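Local coordinates for Serine/threonine-protein kinase pelle (Drosophila melanogaster, PDB 1D2Z) that phosphorylates serine and threonine residues in the Toll pathway that sets embryonic dorsoventral polarity, and binds Tube through its death domain, at residues 38-43 and 85-90; 45-50 and 70-75; 76-81 and 102-107. All coordinates share one frame; numbering follows the deposited sequence.

How the contacts relate
All three contacts lie in the death domain of Pelle, but at different depths. Contact 1 is a surface contact between the C-terminal ends of helices 34-40 and 77-86, held by apolar touch alone. Contact 2, between helices 45-56 and 61-73, is buried yet polar: a glutamine-tyrosine hydrogen bond carries it, helped weakly by a water. Contact 3, partly buried, again uses helix 77-86, now near its start, and packs an aromatic ring against the tail after helix 90-95. Contacts 1 and 2 meet where L43 O touches V48, and contacts 1 and 3 where K85 reaches Y107; contacts 2 and 3 lie about 21 Å apart, centre to centre. The Tube death domain reaches residues of all three.

Contact 1. Residues 38-43 and 85-90; sequences ATAVKL and KKLKLH
The methyl of A40 and the forked end of L87 make the apolar part of this contact. A40 CB sits 4.1 Å from L87 CD2 and 4.2 Å from L87 CD1, so the methyl faces the fork itself and touches both branches almost equally. With CG of L87 set beside the backbone N and anti to the carbonyl carbon (chi1 -65°), the isobutyl group is extended across to helix 34-40, where it also rests on Q36 and L37. A40 in turn packs on L83, one turn back along helix 77-86.

The polar part is looser. K86 NZ comes to 4.4 Å from A40 O, too far for a hydrogen bond, and no hydrogen bond joins the two segments. The lysine gets there by a bend at chi3 (74°) in an otherwise extended chain, which brings the ammonium end to the carbonyl side of A40.

Backbone bonds fix both sides from within. Each helix ends in a Schellman motif with a lysine of positive phi: K42 N bonds T39 O and L43 N bonds A38 O at 2.9 Å, while K88 N bonds K85 O and L89 N bonds F84 O. The chain then turns from 77-86 into helix 90-95, with L89 as its N-cap. Beyond A40, V41 and L43 drop onto F65 of helix 61-73, whereas K42 and K85 pack on D141 and E150 of the Tube chain.

Since only methyl groups make the close touches, the contact has little directional character; it brings together two helix ends of the six-helix bundle through a small apolar touch, and the ammonium group of K86 at its margin probably adds no more than a weak electrostatic pull toward the carbonyl of A40.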
loop_
_atom_site.group_PDB
_atom_site.type_symbol
_atom_site.label_atom_id
_atom_site.label_comp_id
_atom_site.label_asym_id
_atom_site.label_seq_id
_atom_site.Cartn_x
_atom_site.Cartn_y
_atom_site.Cartn_z
ATOM N N ALA A 38 14.712 -0.606 7.726
ATOM C CA ALA A 38 13.496 -0.006 8.263
ATOM C C ALA A 38 13.708 1.443 8.681
ATOM O O ALA A 38 12.875 2.304 8.403
ATOM C CB ALA A 38 12.983 -0.820 9.437
ATOM N N THR A 39 14.840 1.714 9.322
ATOM C CA THR A 39 15.145 3.072 9.766
ATOM C C THR A 39 15.389 4.000 8.580
ATOM O O THR A 39 14.890 5.127 8.556
ATOM C CB THR A 39 16.365 3.104 10.719
ATOM O OG1 THR A 39 16.077 2.315 11.879
ATOM C CG2 THR A 39 16.677 4.543 11.154
ATOM N N ALA A 40 16.107 3.494 7.576
ATOM C CA ALA A 40 16.433 4.273 6.386
ATOM C C ALA A 40 15.217 4.765 5.601
ATOM O O ALA A 40 15.267 5.829 4.986
ATOM C CB ALA A 40 17.366 3.483 5.471
ATOM N N VAL A 41 14.155 3.963 5.567
ATOM C CA VAL A 41 12.939 4.356 4.847
ATOM C C VAL A 41 11.894 4.910 5.816
ATOM O O VAL A 41 10.769 5.217 5.430
ATOM C CB VAL A 41 12.337 3.178 4.039
ATOM C CG1 VAL A 41 13.371 2.630 3.065
ATOM C CG2 VAL A 41 11.845 2.090 4.971
ATOM N N LYS A 42 12.275 5.002 7.086
ATOM C CA LYS A 42 11.414 5.533 8.135
ATOM C C LYS A 42 10.100 4.787 8.345
ATOM O O LYS A 42 9.036 5.406 8.404
ATOM C CB LYS A 42 11.139 7.026 7.891
ATOM C CG LYS A 42 12.391 7.884 7.837
ATOM C CD LYS A 42 12.055 9.346 7.569
ATOM C CE LYS A 42 13.325 10.183 7.433
ATOM N NZ LYS A 42 13.035 11.617 7.120
ATOM N N LEU A 43 10.164 3.462 8.444
ATOM C CA LEU A 43 8.962 2.671 8.699
ATOM C C LEU A 43 8.450 3.074 10.081
ATOM O O LEU A 43 9.239 3.464 10.951
ATOM C CB LEU A 43 9.267 1.165 8.695
ATOM C CG LEU A 43 9.547 0.464 7.361
ATOM C CD1 LEU A 43 9.567 -1.054 7.582
ATOM C CD2 LEU A 43 8.468 0.819 6.356
ATOM N N LYS A 85 22.091 0.920 -2.402
ATOM C CA LYS A 85 23.189 1.811 -2.768
ATOM C C LYS A 85 23.458 2.833 -1.666
ATOM O O LYS A 85 24.613 3.073 -1.305
ATOM C CB LYS A 85 22.886 2.526 -4.088
ATOM C CG LYS A 85 24.014 3.424 -4.587
ATOM C CD LYS A 85 23.638 4.119 -5.887
ATOM C CE LYS A 85 24.766 5.022 -6.399
ATOM N NZ LYS A 85 25.037 6.196 -5.516
ATOM N N LYS A 86 22.386 3.397 -1.109
ATOM C CA LYS A 86 22.505 4.388 -0.042
ATOM C C LYS A 86 23.096 3.782 1.226
ATOM O O LYS A 86 23.860 4.435 1.936
ATOM C CB LYS A 86 21.141 5.034 0.255
ATOM C CG LYS A 86 21.185 6.083 1.367
ATOM C CD LYS A 86 20.038 7.089 1.289
ATOM C CE LYS A 86 18.708 6.505 1.730
ATOM N NZ LYS A 86 17.670 7.579 1.765
ATOM N N LEU A 87 22.755 2.525 1.503
ATOM C CA LEU A 87 23.262 1.844 2.687
ATOM C C LEU A 87 24.528 1.042 2.379
ATOM O O LEU A 87 25.003 0.272 3.215
ATOM C CB LEU A 87 22.189 0.912 3.254
ATOM C CG LEU A 87 20.913 1.551 3.813
ATOM C CD1 LEU A 87 19.957 0.463 4.285
ATOM C CD2 LEU A 87 21.262 2.491 4.960
ATOM N N LYS A 88 25.087 1.271 1.194
ATOM C CA LYS A 88 26.280 0.574 0.708
ATOM C C LYS A 88 26.263 -0.951 0.853
ATOM O O LYS A 88 27.230 -1.569 1.304
ATOM C CB LYS A 88 27.591 1.191 1.236
ATOM C CG LYS A 88 27.630 1.572 2.707
ATOM C CD LYS A 88 29.009 2.093 3.103
ATOM C CE LYS A 88 29.469 3.239 2.204
ATOM N NZ LYS A 88 28.610 4.454 2.298
ATOM N N LEU A 89 25.126 -1.542 0.488
ATOM C CA LEU A 89 24.951 -2.992 0.514
ATOM C C LEU A 89 25.185 -3.445 -0.930
ATOM O O LEU A 89 24.251 -3.800 -1.649
ATOM C CB LEU A 89 23.538 -3.344 0.989
ATOM C CG LEU A 89 23.220 -2.911 2.425
ATOM C CD1 LEU A 89 21.744 -3.117 2.735
ATOM C CD2 LEU A 89 24.099 -3.679 3.408
ATOM N N HIS A 90 26.449 -3.393 -1.346
ATOM C CA HIS A 90 26.854 -3.741 -2.709
ATOM C C HIS A 90 26.541 -5.160 -3.158
ATOM O O HIS A 90 26.147 -5.369 -4.307
ATOM C CB HIS A 90 28.337 -3.411 -2.919
ATOM C CG HIS A 90 28.662 -1.969 -2.674
ATOM N ND1 HIS A 90 28.274 -0.965 -3.535
ATOM C CD2 HIS A 90 29.260 -1.356 -1.625
ATOM C CE1 HIS A 90 28.609 0.206 -3.022
ATOM N NE2 HIS A 90 29.209 -0.005 -1.864
#

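Contact 2. Residues 45-50 and 70-75; sequences PDQVEQ and GGQYNH
The ring of Y73 meets Q47 at its hydroxyl edge, with Q47 NE2 lying near the ring plane, while CG of Q72 covers one face, 4.1 Å above its centre. The amide of Q47 is turned 71° from the ring, so the two flat groups meet steeply. Q47 NE2 donates to Y73 OH at 2.9 Å, a nearly straight bond (166°) that stays close to the amide plane. The glutamine comes from the opposite direction to the tyrosine, its chain extended beyond CG (chi2 177°), and its other end is held as well: Q47 OE1 accepts from Y44 N. These two bonds fix how the buried amide is flipped.

In the death-domain bundle this joins the first turn of helix 45-56 to the end of helix 61-73, where Tube docks. Q72 OE1 stands 3.7 Å from Q47 NE2 without bonding it; a water gives it a 2.8 Å bond and accepts only weakly from Q47 NE2, and K34 NZ of the Tube chain is its stronger partner. A leucine in place of Q47 would probably leave the hydroxyl of Y73 and the backbone N of Y44 without their partners and weaken the hold on the bridging water. Past the helix end, Y73 O lies over one face of the H75 ring, whose NE2 bonds P143 O of the Tube chain.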
loop_
_atom_site.group_PDB
_atom_site.type_symbol
_atom_site.label_atom_id
_atom_site.label_comp_id
_atom_site.label_asym_id
_atom_site.label_seq_id
_atom_site.Cartn_x
_atom_site.Cartn_y
_atom_site.Cartn_z
ATOM N N PRO A 45 6.536 2.606 13.895
ATOM C CA PRO A 45 6.700 1.658 15.000
ATOM C C PRO A 45 5.971 0.326 14.837
ATOM O O PRO A 45 6.539 -0.725 15.114
ATOM C CB PRO A 45 6.183 2.450 16.204
ATOM C CG PRO A 45 6.552 3.843 15.868
ATOM C CD PRO A 45 6.143 3.934 14.411
ATOM N N ASP A 46 4.724 0.366 14.380
ATOM C CA ASP A 46 3.958 -0.859 14.205
ATOM C C ASP A 46 4.564 -1.747 13.111
ATOM O O ASP A 46 4.524 -2.975 13.212
ATOM C CB ASP A 46 2.503 -0.538 13.874
ATOM C CG ASP A 46 1.543 -1.548 14.462
ATOM O OD1 ASP A 46 1.259 -2.565 13.791
ATOM O OD2 ASP A 46 1.085 -1.328 15.607
ATOM N N GLN A 47 5.114 -1.116 12.071
ATOM C CA GLN A 47 5.746 -1.834 10.960
ATOM C C GLN A 47 7.054 -2.473 11.435
ATOM O O GLN A 47 7.312 -3.653 11.174
ATOM C CB GLN A 47 5.980 -0.876 9.787
ATOM C CG GLN A 47 4.679 -0.242 9.304
ATOM C CD GLN A 47 4.857 0.769 8.193
ATOM O OE1 GLN A 47 5.602 1.746 8.329
ATOM N NE2 GLN A 47 4.127 0.569 7.098
ATOM N N VAL A 48 7.843 -1.698 12.179
ATOM C CA VAL A 48 9.109 -2.157 12.743
ATOM C C VAL A 48 8.854 -3.353 13.663
ATOM O O VAL A 48 9.545 -4.372 13.583
ATOM C CB VAL A 48 9.804 -1.021 13.553
ATOM C CG1 VAL A 48 11.052 -1.541 14.248
ATOM C CG2 VAL A 48 10.165 0.138 12.633
ATOM N N GLU A 49 7.833 -3.236 14.510
ATOM C CA GLU A 49 7.481 -4.305 15.438
ATOM C C GLU A 49 6.998 -5.554 14.706
ATOM O O GLU A 49 7.274 -6.671 15.133
ATOM C CB GLU A 49 6.415 -3.829 16.433
ATOM C CG GLU A 49 6.047 -4.857 17.507
ATOM C CD GLU A 49 7.261 -5.408 18.249
ATOM O OE1 GLU A 49 8.185 -4.624 18.574
ATOM O OE2 GLU A 49 7.286 -6.631 18.510
ATOM N N GLN A 50 6.278 -5.358 13.605
ATOM C CA GLN A 50 5.775 -6.472 12.806
ATOM C C GLN A 50 6.966 -7.272 12.262
ATOM O O GLN A 50 6.938 -8.499 12.250
ATOM C CB GLN A 50 4.895 -5.948 11.663
ATOM C CG GLN A 50 4.338 -7.021 10.721
ATOM C CD GLN A 50 3.458 -6.433 9.627
ATOM O OE1 GLN A 50 2.749 -5.451 9.848
ATOM N NE2 GLN A 50 3.501 -7.032 8.438
ATOM N N GLY A 70 7.639 -2.989 0.132
ATOM C CA GLY A 70 7.295 -3.250 -1.256
ATOM C C GLY A 70 5.801 -3.437 -1.444
ATOM O O GLY A 70 5.212 -2.913 -2.385
ATOM N N GLY A 71 5.182 -4.164 -0.522
ATOM C CA GLY A 71 3.759 -4.420 -0.607
ATOM C C GLY A 71 2.867 -3.201 -0.516
ATOM O O GLY A 71 2.187 -2.851 -1.480
ATOM N N GLN A 72 2.877 -2.530 0.629
ATOM C CA GLN A 72 2.021 -1.360 0.799
ATOM C C GLN A 72 2.369 -0.158 -0.073
ATOM O O GLN A 72 1.480 0.481 -0.632
ATOM C CB GLN A 72 1.978 -0.916 2.263
ATOM C CG GLN A 72 1.113 0.321 2.476
ATOM C CD GLN A 72 1.135 0.837 3.899
ATOM O OE1 GLN A 72 1.185 0.061 4.864
ATOM N NE2 GLN A 72 1.082 2.159 4.039
ATOM N N TYR A 73 3.656 0.155 -0.186
ATOM C CA TYR A 73 4.083 1.325 -0.956
ATOM C C TYR A 73 4.344 1.098 -2.435
ATOM O O TYR A 73 4.711 2.028 -3.150
ATOM C CB TYR A 73 5.272 1.989 -0.269
ATOM C CG TYR A 73 5.007 2.223 1.201
ATOM C CD1 TYR A 73 4.287 3.339 1.627
ATOM C CD2 TYR A 73 5.421 1.303 2.159
ATOM C CE1 TYR A 73 3.985 3.532 2.965
ATOM C CE2 TYR A 73 5.122 1.482 3.509
ATOM C CZ TYR A 73 4.404 2.605 3.901
ATOM O OH TYR A 73 4.123 2.814 5.221
ATOM N N ASN A 74 4.155 -0.137 -2.891
ATOM C CA ASN A 74 4.318 -0.482 -4.304
ATOM C C ASN A 74 5.651 -0.014 -4.896
ATOM O O ASN A 74 5.687 0.536 -5.992
ATOM C CB ASN A 74 3.142 0.113 -5.103
ATOM C CG ASN A 74 2.922 -0.576 -6.444
ATOM O OD1 ASN A 74 3.287 -1.740 -6.626
ATOM N ND2 ASN A 74 2.312 0.143 -7.386
ATOM N N HIS A 75 6.741 -0.200 -4.154
ATOM C CA HIS A 75 8.057 0.210 -4.635
ATOM C C HIS A 75 8.626 -0.771 -5.654
ATOM O O HIS A 75 8.289 -1.959 -5.644
ATOM C CB HIS A 75 9.029 0.416 -3.472
ATOM C CG HIS A 75 8.783 1.675 -2.702
ATOM N ND1 HIS A 75 8.715 2.910 -3.307
ATOM C CD2 HIS A 75 8.578 1.892 -1.382
ATOM C CE1 HIS A 75 8.484 3.836 -2.391
ATOM N NE2 HIS A 75 8.397 3.244 -1.214
HETATM O O HOH W 1 2.369 -2.147 6.213
#

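Contact 3. Residues 76-81 and 102-107; sequences TVQTLF and EDLHKY
F81 drives the edge of its ring against L104, and this is where the contact is tight. F81 CE2 lies 3.8 Å from L104 CB, and F81 CZ approaches L104 O to 3.6 Å, with the oxygen near the ring plane at its C-H edge. Such an approach is probably mildly favourable, since the ring hydrogens carry slight positive charge; the same oxygen already accepts from Y107 N. The ring reaches across because CG of F81 is anti to the backbone N (chi1 -172°), throwing it out from helix 77-86 toward the tail.

A little further along, L104 CD1 lies against the extended arm of Q78, 4.1 Å from Q78 CG, the two side chains crossing at about a right angle. L149 of the Tube chain packs on Q78, F81 and L104 alike, so this seam of the Pelle death domain is also part of its Tube-facing surface. In the bundle it ties the start of helix 77-86 to the short 3-10 turn 102-104 that follows helix 90-95. T76 is the N-cap of helix 77-86, its OG1 accepting from T79 N at 3.2 Å.

The side toward Y107 is looser, and Y107 itself is partly exposed, as is L104. F81 CE2 and Y107 CD2 face each other edge to edge at 4.4 Å, each near the plane of the other's ring, with no stacking. M93 of helix 90-95 packs on both rings, and K85, further along helix 77-86, makes a cation-pi contact with Y107.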
loop_
_atom_site.group_PDB
_atom_site.type_symbol
_atom_site.label_atom_id
_atom_site.label_comp_id
_atom_site.label_asym_id
_atom_site.label_seq_id
_atom_site.Cartn_x
_atom_site.Cartn_y
_atom_site.Cartn_z
ATOM N N THR A 76 9.453 -0.243 -6.551
ATOM C CA THR A 76 10.084 -1.012 -7.625
ATOM C C THR A 76 11.458 -1.553 -7.244
ATOM O O THR A 76 12.070 -1.114 -6.260
ATOM C CB THR A 76 10.282 -0.143 -8.885
ATOM O OG1 THR A 76 11.254 0.873 -8.610
ATOM C CG2 THR A 76 8.967 0.506 -9.320
ATOM N N VAL A 77 11.954 -2.490 -8.052
ATOM C CA VAL A 77 13.258 -3.082 -7.807
ATOM C C VAL A 77 14.332 -2.000 -7.925
ATOM O O VAL A 77 15.322 -2.026 -7.198
ATOM C CB VAL A 77 13.557 -4.247 -8.791
ATOM C CG1 VAL A 77 14.923 -4.829 -8.515
ATOM C CG2 VAL A 77 12.514 -5.337 -8.640
ATOM N N GLN A 78 14.126 -1.034 -8.816
ATOM C CA GLN A 78 15.105 0.041 -8.967
ATOM C C GLN A 78 15.208 0.852 -7.672
ATOM O O GLN A 78 16.306 1.190 -7.228
ATOM C CB GLN A 78 14.754 0.958 -10.142
ATOM C CG GLN A 78 15.805 2.033 -10.386
ATOM C CD GLN A 78 15.483 2.928 -11.562
ATOM O OE1 GLN A 78 15.340 4.139 -11.410
ATOM N NE2 GLN A 78 15.385 2.339 -12.747
ATOM N N THR A 79 14.067 1.132 -7.050
ATOM C CA THR A 79 14.057 1.889 -5.801
ATOM C C THR A 79 14.752 1.081 -4.703
ATOM O O THR A 79 15.476 1.639 -3.882
ATOM C CB THR A 79 12.618 2.293 -5.402
ATOM O OG1 THR A 79 12.068 3.108 -6.445
ATOM C CG2 THR A 79 12.608 3.099 -4.102
ATOM N N LEU A 80 14.583 -0.240 -4.745
ATOM C CA LEU A 80 15.226 -1.139 -3.789
ATOM C C LEU A 80 16.746 -1.086 -4.023
ATOM O O LEU A 80 17.534 -1.058 -3.074
ATOM C CB LEU A 80 14.711 -2.570 -3.979
ATOM C CG LEU A 80 15.307 -3.642 -3.062
ATOM C CD1 LEU A 80 14.967 -3.341 -1.589
ATOM C CD2 LEU A 80 14.767 -5.003 -3.468
ATOM N N PHE A 81 17.135 -1.066 -5.295
ATOM C CA PHE A 81 18.537 -0.982 -5.703
ATOM C C PHE A 81 19.148 0.305 -5.115
ATOM O O PHE A 81 20.223 0.274 -4.511
ATOM C CB PHE A 81 18.607 -0.975 -7.236
ATOM C CG PHE A 81 20.001 -1.094 -7.798
ATOM C CD1 PHE A 81 20.626 -2.338 -7.897
ATOM C CD2 PHE A 81 20.673 0.032 -8.271
ATOM C CE1 PHE A 81 21.901 -2.459 -8.464
ATOM C CE2 PHE A 81 21.949 -0.076 -8.841
ATOM C CZ PHE A 81 22.562 -1.326 -8.937
ATOM N N GLU A 102 21.057 -2.194 -17.018
ATOM C CA GLU A 102 22.504 -2.407 -17.069
ATOM C C GLU A 102 23.295 -1.126 -16.829
ATOM O O GLU A 102 24.413 -1.171 -16.322
ATOM C CB GLU A 102 22.909 -3.002 -18.421
ATOM C CG GLU A 102 22.299 -4.361 -18.720
ATOM C CD GLU A 102 22.739 -4.930 -20.066
ATOM O OE1 GLU A 102 23.277 -4.170 -20.904
ATOM O OE2 GLU A 102 22.536 -6.144 -20.285
ATOM N N ASP A 103 22.705 0.008 -17.199
ATOM C CA ASP A 103 23.338 1.315 -17.033
ATOM C C ASP A 103 23.579 1.673 -15.570
ATOM O O ASP A 103 24.300 2.630 -15.272
ATOM C CB ASP A 103 22.485 2.407 -17.687
ATOM C CG ASP A 103 22.222 2.144 -19.161
ATOM O OD1 ASP A 103 23.116 1.602 -19.850
ATOM O OD2 ASP A 103 21.117 2.487 -19.636
ATOM N N LEU A 104 22.972 0.913 -14.660
ATOM C CA LEU A 104 23.129 1.158 -13.226
ATOM C C LEU A 104 24.164 0.237 -12.579
ATOM O O LEU A 104 24.520 0.413 -11.413
ATOM C CB LEU A 104 21.780 1.023 -12.513
ATOM C CG LEU A 104 20.673 1.961 -13.009
ATOM C CD1 LEU A 104 19.389 1.694 -12.250
ATOM C CD2 LEU A 104 21.094 3.415 -12.842
ATOM N N HIS A 105 24.674 -0.717 -13.353
ATOM C CA HIS A 105 25.659 -1.670 -12.853
ATOM C C HIS A 105 26.999 -1.047 -12.462
ATOM O O HIS A 105 27.824 -1.695 -11.814
ATOM C CB HIS A 105 25.858 -2.804 -13.863
ATOM C CG HIS A 105 24.639 -3.652 -14.061
ATOM N ND1 HIS A 105 24.622 -4.751 -14.893
ATOM C CD2 HIS A 105 23.394 -3.561 -13.535
ATOM C CE1 HIS A 105 23.420 -5.300 -14.870
ATOM N NE2 HIS A 105 22.656 -4.597 -14.054
ATOM N N LYS A 106 27.197 0.217 -12.835
ATOM C CA LYS A 106 28.423 0.949 -12.515
ATOM C C LYS A 106 28.555 1.195 -11.013
ATOM O O LYS A 106 29.661 1.214 -10.470
ATOM C CB LYS A 106 28.434 2.303 -13.232
ATOM C CG LYS A 106 28.542 2.208 -14.738
ATOM C CD LYS A 106 28.367 3.563 -15.410
ATOM C CE LYS A 106 28.471 3.435 -16.927
ATOM N NZ LYS A 106 28.299 4.741 -17.627
ATOM N N TYR A 107 27.416 1.372 -10.351
ATOM C CA TYR A 107 27.378 1.645 -8.918
ATOM C C TYR A 107 27.618 0.424 -8.032
ATOM O O TYR A 107 27.828 0.561 -6.826
ATOM C CB TYR A 107 26.041 2.286 -8.547
ATOM C CG TYR A 107 25.626 3.420 -9.458
ATOM C CD1 TYR A 107 26.466 4.513 -9.678
ATOM C CD2 TYR A 107 24.386 3.400 -10.097
ATOM C CE1 TYR A 107 26.076 5.563 -10.514
ATOM C CE2 TYR A 107 23.988 4.439 -10.932
ATOM C CZ TYR A 107 24.834 5.517 -11.137
ATOM O OH TYR A 107 24.427 6.548 -11.956
#